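PDB 1UZB: 1-pyrroline-5-carboxylate dehydrogenase from Thermus thermophilus, which probably catalyses the NAD-dependent oxidation of glutamate semialdehyde, formed from 1-pyrroline-5-carboxylate, to glutamate, as an aldehyde dehydrogenase family enzyme of proline catabolism. Local coordinates for residues 361-366 against 397-402; 122-127 against 315-320; 59-64 against 393-398. All blocks are in the same frame, centred on the assembly; numbering follows the deposited sequence.

Interaction 1: 361-366 against 397-402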
loop_
_atom_site.group_PDB
_atom_site.type_symbol
_atom_site.label_atom_id
_atom_site.label_comp_id
_atom_site.label_asym_id
_atom_site.label_seq_id
_atom_site.Cartn_x
_atom_site.Cartn_y
_atom_site.Cartn_z
ATOM N N GLY A 361 -0.312 33.542 -36.664
ATOM C CA GLY A 361 0.762 34.491 -36.842
ATOM C C GLY A 361 1.453 34.032 -38.117
ATOM O O GLY A 361 0.839 33.353 -38.940
ATOM N N PRO A 362 2.730 34.375 -38.312
ATOM C CA PRO A 362 3.502 33.992 -39.497
ATOM C C PRO A 362 4.183 32.648 -39.275
ATOM O O PRO A 362 4.253 32.167 -38.143
ATOM C CB PRO A 362 4.535 35.099 -39.578
ATOM C CG PRO A 362 4.882 35.276 -38.126
ATOM C CD PRO A 362 3.521 35.260 -37.437
ATOM N N VAL A 363 4.673 32.028 -40.345
ATOM C CA VAL A 363 5.424 30.798 -40.156
ATOM C C VAL A 363 6.773 31.320 -39.652
ATOM O O VAL A 363 7.076 32.511 -39.787
ATOM C CB VAL A 363 5.541 29.952 -41.451
ATOM C CG1 VAL A 363 4.172 29.382 -41.800
ATOM C CG2 VAL A 363 6.079 30.779 -42.595
ATOM N N VAL A 364 7.584 30.444 -39.075
ATOM C CA VAL A 364 8.825 30.871 -38.439
ATOM C C VAL A 364 9.970 31.516 -39.216
ATOM O O VAL A 364 10.708 32.325 -38.652
ATOM C CB VAL A 364 9.406 29.711 -37.586
ATOM C CG1 VAL A 364 10.229 28.773 -38.451
ATOM C CG2 VAL A 364 10.222 30.271 -36.432
ATOM N N SER A 365 10.131 31.190 -40.491
ATOM C CA SER A 365 11.247 31.760 -41.245
ATOM C C SER A 365 10.987 31.784 -42.735
ATOM O O SER A 365 10.018 31.202 -43.215
ATOM C CB SER A 365 12.510 30.939 -40.992
ATOM O OG SER A 365 12.350 29.630 -41.522
ATOM N N ALA A 366 11.881 32.448 -43.465
ATOM C CA ALA A 366 11.770 32.536 -44.912
ATOM C C ALA A 366 11.896 31.150 -45.533
ATOM O O ALA A 366 11.182 30.829 -46.478
ATOM C CB ALA A 366 12.849 33.462 -45.466
ATOM N N TYR A 397 6.102 36.424 -42.709
ATOM C CA TYR A 397 5.930 35.169 -43.437
ATOM C C TYR A 397 4.521 34.627 -43.231
ATOM O O TYR A 397 4.328 33.541 -42.681
ATOM C CB TYR A 397 6.970 34.154 -42.955
ATOM C CG TYR A 397 8.377 34.713 -42.938
ATOM C CD1 TYR A 397 9.135 34.708 -41.768
ATOM C CD2 TYR A 397 8.944 35.262 -44.089
ATOM C CE1 TYR A 397 10.425 35.237 -41.740
ATOM C CE2 TYR A 397 10.236 35.792 -44.072
ATOM C CZ TYR A 397 10.970 35.775 -42.895
ATOM O OH TYR A 397 12.247 36.292 -42.869
ATOM N N PHE A 398 3.538 35.383 -43.705
ATOM C CA PHE A 398 2.139 35.018 -43.547
ATOM C C PHE A 398 1.583 34.134 -44.657
ATOM O O PHE A 398 1.615 34.496 -45.834
ATOM C CB PHE A 398 1.294 36.288 -43.435
ATOM C CG PHE A 398 1.741 37.220 -42.344
ATOM C CD1 PHE A 398 1.722 36.815 -41.013
ATOM C CD2 PHE A 398 2.186 38.504 -42.647
ATOM C CE1 PHE A 398 2.140 37.676 -39.997
ATOM C CE2 PHE A 398 2.605 39.371 -41.639
ATOM C CZ PHE A 398 2.582 38.955 -40.313
ATOM N N ILE A 399 1.070 32.973 -44.263
ATOM C CA ILE A 399 0.470 32.024 -45.191
ATOM C C ILE A 399 -0.969 31.788 -44.745
ATOM O O ILE A 399 -1.240 31.592 -43.560
ATOM C CB ILE A 399 1.231 30.681 -45.197
ATOM C CG1 ILE A 399 2.681 30.913 -45.625
ATOM C CG2 ILE A 399 0.556 29.704 -46.149
ATOM C CD1 ILE A 399 3.538 29.666 -45.622
ATOM N N ALA A 400 -1.892 31.817 -45.697
ATOM C CA ALA A 400 -3.303 31.623 -45.393
ATOM C C ALA A 400 -3.657 30.170 -45.094
ATOM O O ALA A 400 -3.058 29.250 -45.650
ATOM C CB ALA A 400 -4.150 32.123 -46.559
ATOM N N PRO A 401 -4.628 29.947 -44.189
ATOM C CA PRO A 401 -5.056 28.589 -43.844
ATOM C C PRO A 401 -5.411 27.924 -45.169
ATOM O O PRO A 401 -6.192 28.463 -45.958
ATOM C CB PRO A 401 -6.274 28.829 -42.960
ATOM C CG PRO A 401 -5.895 30.077 -42.237
ATOM C CD PRO A 401 -5.309 30.941 -43.339
ATOM N N THR A 402 -4.834 26.754 -45.407
ATOM C CA THR A 402 -5.031 26.049 -46.659
ATOM C C THR A 402 -5.684 24.685 -46.512
ATOM O O THR A 402 -5.404 23.946 -45.565
ATOM C CB THR A 402 -3.674 25.898 -47.364
ATOM O OG1 THR A 402 -3.105 27.199 -47.556
ATOM C CG2 THR A 402 -3.826 25.202 -48.707
HETATM O O HOH W 1 0.732 32.127 -41.499
HETATM O O HOH W 2 13.648 34.195 -41.905
#
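The Y397 ring lies against the start of a helix: A366 N and S365 C both sit about 3.5 Å above one of its faces, displaced toward the rim. V363 O approaches the same ring at its edge, near the plane, and the A366 methyl meets the far part of the phenol, A366 CB lying 3.8 Å from Y397 CE2. The F398 ring has G361 C at its edge, while P362 reaches it obliquely, proline CB to ring CE1 3.5 Å; G396 C of its own loop covers part of one F398 face. The two aromatic side chains thus serve different parts of 361-366, Y397 the helix start and F398 the G361-P362 end.

Between them runs the one direct hydrogen bond, V363 N to Y397 O, 2.8 Å long and nearly straight at 163°, with the donor tilted from the carbonyl plane. Y397 CG stands anti to its own carbonyl carbon (chi1 -50°), which carries the ring past V363 toward A366 and leaves Y397 CB packed on V363 CG2 at 3.5 Å. V363 CG1 turns to I399 CD1; the I399 side chain also touches V372 of helix 366-379.

Two waters bridge the segments. One donates to G361 O and accepts from I399 N (2.9 Å). The other accepts from A366 N and lies 2.7 Å from Y397 OH, so that the amide over the ring face is satisfied by water. S365 OG caps Q368 N.

Hence the aromatic face packs on the N-capped first turn of helix 366-379, joining it to the loop that connects strands 384-387 and 402-405 at the edge of the seven-stranded sheet of the aldehyde dehydrogenase fold.

Interaction 2: 122-127 against 315-320; sequences YEVGKN and YGFQGQ
K126 and F317 form the tight half of this buried contact. The lysine chain, extended beyond CG, runs over one ring face: K126 CG presses on F317 CE1 at 3.3 Å, and K126 CE stands above the ring centre, 3.8 Å from the F317 centroid, in a CH-pi contact. NZ rises further above the same face, 4.8 Å from that centroid, a cation-pi contact, while its charge is paired with D134. The opposite face carries Q320 NE2 toward the rim, and V124 O lies in plane at the edge, 3.3 Å from F317 CE1. With F317 CG anti to the backbone N (chi1 -171°), the ring inserts between K126 and Q320 NE2.

The flanks are looser and water-bridged. Q318 NE2 donates to G125 O over 3.2 Å from above the carbonyl plane, at a bent 144°; its closer partner is P362 O, and OE1 takes G361 N. One water links V124 O to Q320 NE2, and another joins N127 N to Q318 OE1.

F317, Q318 and G319 have positive phi, forming a left-handed turn after helix 303-315. A Gly-Gln pair two residues before a cysteine is the aldehyde dehydrogenase signature, so 315-320 probably leads into the catalytic loop.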
loop_
_atom_site.group_PDB
_atom_site.type_symbol
_atom_site.label_atom_id
_atom_site.label_comp_id
_atom_site.label_asym_id
_atom_site.label_seq_id
_atom_site.Cartn_x
_atom_site.Cartn_y
_atom_site.Cartn_z
ATOM N N TYR A 122 7.202 37.453 -30.181
ATOM C CA TYR A 122 8.098 38.153 -31.093
ATOM C C TYR A 122 9.151 37.312 -31.801
ATOM O O TYR A 122 9.427 37.553 -32.977
ATOM C CB TYR A 122 8.793 39.310 -30.364
ATOM C CG TYR A 122 7.873 40.467 -30.058
ATOM C CD1 TYR A 122 7.624 40.860 -28.744
ATOM C CD2 TYR A 122 7.232 41.157 -31.088
ATOM C CE1 TYR A 122 6.757 41.914 -28.463
ATOM C CE2 TYR A 122 6.365 42.209 -30.818
ATOM C CZ TYR A 122 6.134 42.580 -29.504
ATOM O OH TYR A 122 5.273 43.620 -29.237
ATOM N N GLU A 123 9.732 36.328 -31.116
ATOM C CA GLU A 123 10.781 35.531 -31.747
ATOM C C GLU A 123 10.328 34.400 -32.667
ATOM O O GLU A 123 10.979 34.141 -33.686
ATOM C CB GLU A 123 11.751 34.959 -30.706
ATOM C CG GLU A 123 13.033 34.444 -31.360
ATOM C CD GLU A 123 14.082 33.954 -30.377
ATOM O OE1 GLU A 123 15.274 33.936 -30.762
ATOM O OE2 GLU A 123 13.725 33.576 -29.238
ATOM N N VAL A 124 9.238 33.717 -32.317
ATOM C CA VAL A 124 8.762 32.627 -33.166
ATOM C C VAL A 124 7.337 32.787 -33.696
ATOM O O VAL A 124 6.790 31.872 -34.306
ATOM C CB VAL A 124 8.911 31.241 -32.478
ATOM C CG1 VAL A 124 10.383 30.963 -32.194
ATOM C CG2 VAL A 124 8.098 31.188 -31.201
ATOM N N GLY A 125 6.736 33.950 -33.459
ATOM C CA GLY A 125 5.410 34.214 -33.988
ATOM C C GLY A 125 4.206 33.485 -33.432
ATOM O O GLY A 125 3.260 33.191 -34.171
ATOM N N LYS A 126 4.228 33.182 -32.140
ATOM C CA LYS A 126 3.088 32.525 -31.514
ATOM C C LYS A 126 2.113 33.602 -31.070
ATOM O O LYS A 126 2.535 34.682 -30.648
ATOM C CB LYS A 126 3.520 31.732 -30.278
ATOM C CG LYS A 126 4.405 30.553 -30.584
ATOM C CD LYS A 126 4.383 29.529 -29.463
ATOM C CE LYS A 126 5.054 28.251 -29.930
ATOM N NZ LYS A 126 4.898 27.125 -28.970
ATOM N N ASN A 127 0.814 33.336 -31.182
ATOM C CA ASN A 127 -0.137 34.319 -30.695
ATOM C C ASN A 127 -0.095 34.197 -29.167
ATOM O O ASN A 127 0.653 33.377 -28.624
ATOM C CB ASN A 127 -1.556 34.118 -31.279
ATOM C CG ASN A 127 -2.219 32.821 -30.855
ATOM O OD1 ASN A 127 -1.805 32.168 -29.905
ATOM N ND2 ASN A 127 -3.285 32.457 -31.562
ATOM N N TYR A 315 -4.583 24.357 -37.487
ATOM C CA TYR A 315 -4.036 25.693 -37.630
ATOM C C TYR A 315 -3.425 26.360 -36.403
ATOM O O TYR A 315 -2.895 27.467 -36.508
ATOM C CB TYR A 315 -5.107 26.580 -38.278
ATOM C CG TYR A 315 -5.598 26.010 -39.597
ATOM C CD1 TYR A 315 -4.726 25.832 -40.672
ATOM C CD2 TYR A 315 -6.922 25.604 -39.757
ATOM C CE1 TYR A 315 -5.160 25.262 -41.872
ATOM C CE2 TYR A 315 -7.364 25.031 -40.950
ATOM C CZ TYR A 315 -6.479 24.862 -42.000
ATOM O OH TYR A 315 -6.921 24.279 -43.169
ATOM N N GLY A 316 -3.491 25.699 -35.247
ATOM C CA GLY A 316 -2.876 26.258 -34.051
ATOM C C GLY A 316 -1.393 26.437 -34.341
ATOM O O GLY A 316 -0.750 25.529 -34.871
ATOM N N PHE A 317 -0.843 27.589 -33.970
ATOM C CA PHE A 317 0.557 27.928 -34.247
ATOM C C PHE A 317 0.901 27.632 -35.709
ATOM O O PHE A 317 1.954 27.081 -36.036
ATOM C CB PHE A 317 1.544 27.210 -33.313
ATOM C CG PHE A 317 2.974 27.712 -33.445
ATOM C CD1 PHE A 317 3.240 29.079 -33.567
ATOM C CD2 PHE A 317 4.045 26.823 -33.472
ATOM C CE1 PHE A 317 4.549 29.550 -33.723
ATOM C CE2 PHE A 317 5.359 27.287 -33.626
ATOM C CZ PHE A 317 5.609 28.655 -33.753
ATOM N N GLN A 318 -0.035 27.985 -36.584
ATOM C CA GLN A 318 0.146 27.840 -38.015
ATOM C C GLN A 318 0.473 26.416 -38.478
ATOM O O GLN A 318 1.136 26.222 -39.503
ATOM C CB GLN A 318 1.233 28.821 -38.471
ATOM C CG GLN A 318 0.934 30.312 -38.183
ATOM C CD GLN A 318 1.137 30.745 -36.724
ATOM O OE1 GLN A 318 0.200 30.743 -35.918
ATOM N NE2 GLN A 318 2.366 31.124 -36.387
ATOM N N GLY A 319 -0.006 25.426 -37.732
ATOM C CA GLY A 319 0.242 24.035 -38.078
ATOM C C GLY A 319 1.677 23.580 -37.886
ATOM O O GLY A 319 2.058 22.498 -38.339
ATOM N N GLN A 320 2.476 24.396 -37.207
ATOM C CA GLN A 320 3.879 24.075 -36.971
ATOM C C GLN A 320 4.063 23.255 -35.704
ATOM O O GLN A 320 4.811 23.629 -34.800
ATOM C CB GLN A 320 4.700 25.366 -36.898
ATOM C CG GLN A 320 4.606 26.201 -38.167
ATOM C CD GLN A 320 5.300 27.540 -38.045
ATOM O OE1 GLN A 320 6.208 27.856 -38.814
ATOM N NE2 GLN A 320 4.869 28.343 -37.077
HETATM O O HOH W 3 6.169 30.862 -36.701
HETATM O O HOH W 4 -0.012 31.177 -33.032
#

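Interaction 3: 59-64 against 393-398; sequences SAPSEV and EGEGYF
Most striking is the proline ring of P61, lodged between the chain of an acidic residue and a phenol: its CG lies 3.4 Å from E395 CG, while its CB meets Y397 OH at 3.2 Å from the other direction. E395 CG, anti to the backbone N (chi1 -178°), and the chain extended beyond it carry the carboxylate to the type I turn A60-E63. There OE1 accepts a weak bond from S62 N at 3.5 Å, and S62 OG stands 3.1 Å away. A glycine in place of P61 would probably open a gap between E395 and Y397 and leave the turn freer to shift, weakening the E395 carboxylate's approach to S62.

At the inner end, the backbones come close, S59 O lying 3.6 Å from G396 CA. A side chain at G396 would run into S59 O and into the ring of F398, whose CZ lies 3.8 Å from S59 O. Y397 centres an inverse gamma turn. S59 OG is hydrogen-bonded to A354 N.

The contact ties the connection between strands 52-57 and 64-69 of the four-stranded sheet to the loop joining strands 384-387 and 402-405, with helix 366-379 beside Y397.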
loop_
_atom_site.group_PDB
_atom_site.type_symbol
_atom_site.label_atom_id
_atom_site.label_comp_id
_atom_site.label_asym_id
_atom_site.label_seq_id
_atom_site.Cartn_x
_atom_site.Cartn_y
_atom_site.Cartn_z
ATOM N N SER A 59 7.204 38.134 -37.865
ATOM C CA SER A 59 6.053 38.968 -38.194
ATOM C C SER A 59 6.499 40.244 -38.908
ATOM O O SER A 59 5.694 40.923 -39.543
ATOM C CB SER A 59 5.275 39.333 -36.926
ATOM O OG SER A 59 4.663 38.186 -36.360
ATOM N N ALA A 60 7.787 40.553 -38.790
ATOM C CA ALA A 60 8.402 41.733 -39.409
ATOM C C ALA A 60 9.901 41.433 -39.394
ATOM O O ALA A 60 10.641 41.956 -38.559
ATOM C CB ALA A 60 8.098 42.979 -38.584
ATOM N N PRO A 61 10.365 40.590 -40.332
ATOM C CA PRO A 61 11.771 40.184 -40.441
ATOM C C PRO A 61 12.861 41.238 -40.541
ATOM O O PRO A 61 14.039 40.898 -40.496
ATOM C CB PRO A 61 11.763 39.219 -41.629
ATOM C CG PRO A 61 10.645 39.722 -42.468
ATOM C CD PRO A 61 9.578 40.042 -41.450
ATOM N N SER A 62 12.487 42.505 -40.674
ATOM C CA SER A 62 13.486 43.564 -40.738
ATOM C C SER A 62 13.879 43.920 -39.306
ATOM O O SER A 62 14.877 44.605 -39.072
ATOM C CB SER A 62 12.923 44.801 -41.446
ATOM O OG SER A 62 11.828 45.347 -40.732
ATOM N N GLU A 63 13.093 43.436 -38.349
ATOM C CA GLU A 63 13.343 43.704 -36.937
ATOM C C GLU A 63 14.166 42.602 -36.283
ATOM O O GLU A 63 13.832 41.419 -36.378
ATOM C CB GLU A 63 12.024 43.848 -36.176
ATOM C CG GLU A 63 11.009 44.752 -36.848
ATOM C CD GLU A 63 9.810 45.028 -35.968
ATOM O OE1 GLU A 63 9.425 44.140 -35.177
ATOM O OE2 GLU A 63 9.246 46.135 -36.074
ATOM N N VAL A 64 15.235 43.005 -35.608
ATOM C CA VAL A 64 16.116 42.071 -34.919
ATOM C C VAL A 64 15.685 41.952 -33.459
ATOM O O VAL A 64 15.830 42.895 -32.678
ATOM C CB VAL A 64 17.582 42.551 -34.974
ATOM C CG1 VAL A 64 18.479 41.602 -34.189
ATOM C CG2 VAL A 64 18.040 42.636 -36.418
ATOM N N GLU A 393 -0.218 39.329 -48.111
ATOM C CA GLU A 393 0.569 40.544 -48.261
ATOM C C GLU A 393 1.258 40.910 -46.953
ATOM O O GLU A 393 0.713 40.691 -45.872
ATOM C CB GLU A 393 -0.329 41.696 -48.714
ATOM C CG GLU A 393 -1.011 41.451 -50.050
ATOM C CD GLU A 393 -1.893 42.606 -50.481
ATOM O OE1 GLU A 393 -2.513 42.509 -51.560
ATOM O OE2 GLU A 393 -1.966 43.611 -49.742
ATOM N N GLY A 394 2.461 41.463 -47.057
ATOM C CA GLY A 394 3.193 41.850 -45.866
ATOM C C GLY A 394 4.603 41.298 -45.811
ATOM O O GLY A 394 4.913 40.288 -46.444
ATOM N N GLU A 395 5.458 41.970 -45.047
ATOM C CA GLU A 395 6.848 41.561 -44.891
ATOM C C GLU A 395 6.930 40.234 -44.139
ATOM O O GLU A 395 7.787 39.399 -44.429
ATOM C CB GLU A 395 7.626 42.641 -44.130
ATOM C CG GLU A 395 9.106 42.341 -43.954
ATOM C CD GLU A 395 9.859 43.466 -43.267
ATOM O OE1 GLU A 395 9.573 43.752 -42.082
ATOM O OE2 GLU A 395 10.739 44.069 -43.918
ATOM N N GLY A 396 6.034 40.052 -43.175
ATOM C CA GLY A 396 6.012 38.826 -42.394
ATOM C C GLY A 396 5.766 37.593 -43.246
ATOM O O GLY A 396 5.273 37.691 -44.367
ATOM N N TYR A 397 6.102 36.424 -42.709
ATOM C CA TYR A 397 5.930 35.169 -43.437
ATOM C C TYR A 397 4.521 34.627 -43.231
ATOM O O TYR A 397 4.328 33.541 -42.681
ATOM C CB TYR A 397 6.970 34.154 -42.955
ATOM C CG TYR A 397 8.377 34.713 -42.938
ATOM C CD1 TYR A 397 9.135 34.708 -41.768
ATOM C CD2 TYR A 397 8.944 35.262 -44.089
ATOM C CE1 TYR A 397 10.425 35.237 -41.740
ATOM C CE2 TYR A 397 10.236 35.792 -44.072
ATOM C CZ TYR A 397 10.970 35.775 -42.895
ATOM O OH TYR A 397 12.247 36.292 -42.869
ATOM N N PHE A 398 3.538 35.383 -43.705
ATOM C CA PHE A 398 2.139 35.018 -43.547
ATOM C C PHE A 398 1.583 34.134 -44.657
ATOM O O PHE A 398 1.615 34.496 -45.834
ATOM C CB PHE A 398 1.294 36.288 -43.435
ATOM C CG PHE A 398 1.741 37.220 -42.344
ATOM C CD1 PHE A 398 1.722 36.815 -41.013
ATOM C CD2 PHE A 398 2.186 38.504 -42.647
ATOM C CE1 PHE A 398 2.140 37.676 -39.997
ATOM C CE2 PHE A 398 2.605 39.371 -41.639
ATOM C CZ PHE A 398 2.582 38.955 -40.313
#

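The three contacts cluster on one side of the chain's centre, interactions 1 and 2 about 8 Å apart between centres, 1 and 3 about 10 Å, 2 and 3 about 13 Å. Along the sequence, interaction 2 is nested inside the loop closed by interaction 3, and interaction 1 follows interaction 2 and ends on the stretch that interaction 3 also uses, sharing Y397 and F398. Interaction 1 bridges the others: P362 O probably accepts a hydrogen bond from Q318 NE2 (2.8 Å), and P362 CD packs on S59 OG. The connection 59-64 of the four-stranded sheet, the end of helix 113-124 and loops 361-366 and 397-402 thus gather near 315-320, which probably leads into the catalytic loop.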